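Transcriptional regulator, LacI family (Burkholderia phymatum, PDB 2RGY) probably regulates transcription as a LacI-family protein, its periplasmic-binding-protein-like portion perhaps sensing a small effector such as a sugar. Local coordinates at residues 120-123 against 124-128; 27-30 against 31-35. All blocks are in the same frame, centred on the assembly; numbering follows the deposited sequence.

Contact 1: residues 120-123 against 124-128; sequences AATL and IEHGH
L123 O takes two backbone donors where helix 112-125 ends: H126 N at 3.0 Å and H128 N at 3.3 Å from L123 O, arriving from opposite faces of the carbonyl plane. One turn earlier the helix is still regular, with I124 N 2.8 Å from A120 O and the N-H pointing almost straight at the oxygen (174°). The bond from H128 N, together with G127 N to I124 O at 2.9 Å, defines a Schellman motif; G127, at phi 81°, is its C-prime residue. Beyond it the H128 side chain, its CG beside the backbone N (chi1 -59°), turns back over the helix end and brings the edge of its imidazole to the same carbonyl, CD2 standing 3.3 Å from L123 O in the ring plane. Both ring nitrogens bond outward, ND1 to T191 and NE2 to the carbonyl of A281, which fixes the ring's rotation. T122 and H126 run side by side, while T122 OG1 bonds back to the L118 carbonyl. On another flank I124 CD1 reaches A120 CB at 4.5 Å. A120 and I124 pack on L154 of helix 141-155, whereas T122 and L123 lie against I222 of strand 220-223.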
# COMPACT_ATOMS: atom_id res chain seq x y z
N ALA A 120 5.17 8.46 -23.75
CA ALA A 120 5.25 8.15 -25.17
C ALA A 120 6.66 8.37 -25.70
O ALA A 120 7.19 7.53 -26.42
CB ALA A 120 4.26 9.02 -25.95
N ALA A 121 7.28 9.49 -25.34
CA ALA A 121 8.62 9.81 -25.81
C ALA A 121 9.65 8.79 -25.37
O ALA A 121 10.58 8.48 -26.10
CB ALA A 121 9.03 11.19 -25.33
N THR A 122 9.48 8.26 -24.15
CA THR A 122 10.41 7.26 -23.65
C THR A 122 10.34 6.06 -24.59
O THR A 122 11.37 5.60 -25.10
CB THR A 122 10.04 6.80 -22.22
OG1 THR A 122 9.97 7.92 -21.34
CG2 THR A 122 11.10 5.84 -21.70
N LEU A 123 9.14 5.57 -24.84
CA LEU A 123 8.95 4.42 -25.72
C LEU A 123 9.42 4.69 -27.15
O LEU A 123 10.17 3.91 -27.73
CB LEU A 123 7.48 4.00 -25.73
CG LEU A 123 6.95 3.47 -24.40
CD1 LEU A 123 5.45 3.19 -24.48
CD2 LEU A 123 7.72 2.21 -24.02
N ILE A 124 8.98 5.80 -27.71
CA ILE A 124 9.36 6.11 -29.07
C ILE A 124 10.86 6.30 -29.23
O ILE A 124 11.44 5.84 -30.21
CB ILE A 124 8.61 7.35 -29.59
CG1 ILE A 124 7.14 6.97 -29.83
CG2 ILE A 124 9.24 7.84 -30.90
CD1 ILE A 124 6.20 8.15 -29.90
N GLU A 125 11.50 6.94 -28.26
CA GLU A 125 12.93 7.17 -28.33
C GLU A 125 13.71 5.86 -28.27
O GLU A 125 14.87 5.79 -28.68
CB GLU A 125 13.37 8.10 -27.20
CG GLU A 125 12.86 9.53 -27.39
CD GLU A 125 13.26 10.47 -26.27
OE1 GLU A 125 13.81 9.99 -25.25
OE2 GLU A 125 13.01 11.69 -26.39
N HIS A 126 13.06 4.81 -27.77
CA HIS A 126 13.70 3.51 -27.69
C HIS A 126 13.38 2.66 -28.91
O HIS A 126 13.52 1.44 -28.88
CB HIS A 126 13.30 2.81 -26.38
CG HIS A 126 14.05 3.30 -25.19
ND1 HIS A 126 15.25 2.75 -24.79
CD2 HIS A 126 13.83 4.35 -24.37
CE1 HIS A 126 15.73 3.44 -23.77
NE2 HIS A 126 14.89 4.42 -23.49
N GLY A 127 12.95 3.32 -29.98
CA GLY A 127 12.66 2.63 -31.22
C GLY A 127 11.32 1.93 -31.37
O GLY A 127 11.06 1.32 -32.40
N HIS A 128 10.45 2.01 -30.37
CA HIS A 128 9.15 1.35 -30.48
C HIS A 128 8.17 2.15 -31.36
O HIS A 128 7.99 3.35 -31.15
CB HIS A 128 8.58 1.14 -29.08
CG HIS A 128 9.47 0.31 -28.19
ND1 HIS A 128 9.48 -1.07 -28.23
CD2 HIS A 128 10.41 0.67 -27.30
CE1 HIS A 128 10.40 -1.51 -27.39
NE2 HIS A 128 10.98 -0.48 -26.82

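Contact 2: residues 27-30 against 31-35; sequences LKQT and DLELR
K28 O is gripped by two donors, the backbone N of L32 at 2.9 Å and a water that lies 2.9 Å from K28 O. The same water donates to D31 OD2, so it ties the carboxylate to the helix backbone three residues earlier. D31 CG stands anti to its backbone N (chi1 174°), which carries the carboxylate out to this water and to R35. R35 NH2 lies 3.2 Å from D31 OD1, which offers its syn lone pair and sits 25° out of the R35 guanidinium plane; the pair is a salt bridge four residues apart along one face. R35 NH2 also bonds T45 O of the second subunit, so this charged pair lies at the dimer interface, where L32 packs on C47 of that subunit. The host, helix 21-36, is the connection of a beta-alpha-beta unit between parallel strands 10-14 and 40-44. Its sheet-facing side is mostly apolar: T30 and L34 point the same way, T30 CG2 being 4.2 Å from L34 CD1, and both rest on V41, with T30 also on L13 and L34 on I11. The T30 hydroxyl is satisfied by a bond from OG1 back to I26 O. Toward helix 244-260, Q29 and E33 lie alongside each other, their amide and carboxylate planes 30° apart. E33 is held from outside by a salt bridge to R253 and a hydrogen bond from Q249. The Q29 chain bends at its second torsion and runs obliquely across L32, with Q29 NE2 3.8 Å from L32 CD2.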
# COMPACT_ATOMS: atom_id res chain seq x y z
N LEU A 27 -1.84 10.10 2.38
CA LEU A 27 -2.19 9.94 3.79
C LEU A 27 -1.02 10.38 4.67
O LEU A 27 -1.20 11.11 5.64
CB LEU A 27 -2.52 8.48 4.11
CG LEU A 27 -3.62 7.80 3.28
CD1 LEU A 27 -3.70 6.34 3.67
CD2 LEU A 27 -4.95 8.49 3.51
N LYS A 28 0.18 9.93 4.32
CA LYS A 28 1.35 10.27 5.10
C LYS A 28 1.60 11.77 5.17
O LYS A 28 1.76 12.32 6.25
CB LYS A 28 2.59 9.55 4.54
CG LYS A 28 3.90 9.86 5.28
CD LYS A 28 5.07 9.12 4.62
CE LYS A 28 6.43 9.55 5.18
NZ LYS A 28 7.59 8.94 4.42
N GLN A 29 1.63 12.43 4.01
CA GLN A 29 1.86 13.87 3.97
C GLN A 29 0.78 14.68 4.68
O GLN A 29 1.08 15.68 5.31
CB GLN A 29 1.95 14.38 2.53
CG GLN A 29 3.25 14.06 1.83
CD GLN A 29 4.46 14.49 2.64
OE1 GLN A 29 4.55 15.62 3.10
NE2 GLN A 29 5.38 13.57 2.82
N THR A 30 -0.47 14.24 4.58
CA THR A 30 -1.55 14.96 5.25
C THR A 30 -1.33 14.84 6.76
O THR A 30 -1.37 15.83 7.48
CB THR A 30 -2.93 14.38 4.87
OG1 THR A 30 -3.09 14.40 3.44
CG2 THR A 30 -4.05 15.22 5.49
N ASP A 31 -1.10 13.62 7.23
CA ASP A 31 -0.87 13.36 8.66
C ASP A 31 0.31 14.20 9.16
O ASP A 31 0.25 14.81 10.22
CB ASP A 31 -0.58 11.86 8.88
CG ASP A 31 -0.20 11.53 10.32
OD1 ASP A 31 -0.85 12.04 11.26
OD2 ASP A 31 0.76 10.74 10.52
N LEU A 32 1.36 14.23 8.35
CA LEU A 32 2.59 14.96 8.64
C LEU A 32 2.39 16.46 8.84
O LEU A 32 2.80 17.03 9.86
CB LEU A 32 3.59 14.71 7.51
CG LEU A 32 5.07 14.48 7.81
CD1 LEU A 32 5.20 13.54 9.00
CD2 LEU A 32 5.76 13.88 6.58
N GLU A 33 1.77 17.12 7.86
CA GLU A 33 1.55 18.55 7.96
C GLU A 33 0.64 18.92 9.12
O GLU A 33 0.79 19.98 9.74
CB GLU A 33 0.99 19.09 6.65
CG GLU A 33 1.98 19.03 5.48
CD GLU A 33 3.34 19.67 5.79
OE1 GLU A 33 3.39 20.78 6.37
OE2 GLU A 33 4.38 19.07 5.43
N LEU A 34 -0.32 18.05 9.42
CA LEU A 34 -1.24 18.30 10.52
C LEU A 34 -0.55 18.08 11.86
O LEU A 34 -0.78 18.83 12.81
CB LEU A 34 -2.46 17.40 10.41
CG LEU A 34 -3.56 17.87 9.46
CD1 LEU A 34 -4.58 16.78 9.30
CD2 LEU A 34 -4.21 19.12 10.03
N ARG A 35 0.30 17.06 11.95
CA ARG A 35 1.01 16.78 13.19
C ARG A 35 1.90 17.98 13.52
O ARG A 35 2.00 18.40 14.67
CB ARG A 35 1.89 15.55 13.05
CG ARG A 35 2.50 15.08 14.36
CD ARG A 35 1.44 14.36 15.19
NE ARG A 35 0.92 13.20 14.47
CZ ARG A 35 1.53 12.02 14.40
NH1 ARG A 35 2.69 11.82 15.03
NH2 ARG A 35 0.99 11.05 13.68
O HOH W 1 2.89 10.95 8.50

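How the contacts relate
Contacts 1 and 2 are each local, within a single helix, and lie on opposite sides of the chain's centre, about 37 Å between centres and about 25 Å between nearest atoms. They share no secondary-structure element: helix 112-125 packs beside the six-stranded mixed sheet, helix 21-36 against the five-stranded parallel one. Contact 2 is the more buried and lies within the body of the helix, toward its C-terminal half, where the backbone repeats regularly and side-chain charges pair, some with the second subunit. Contact 1 is partly buried and marks a helix terminus; its chemistry is mainly backbone capping and imidazole bonding within the chain, and the other subunit does not touch it.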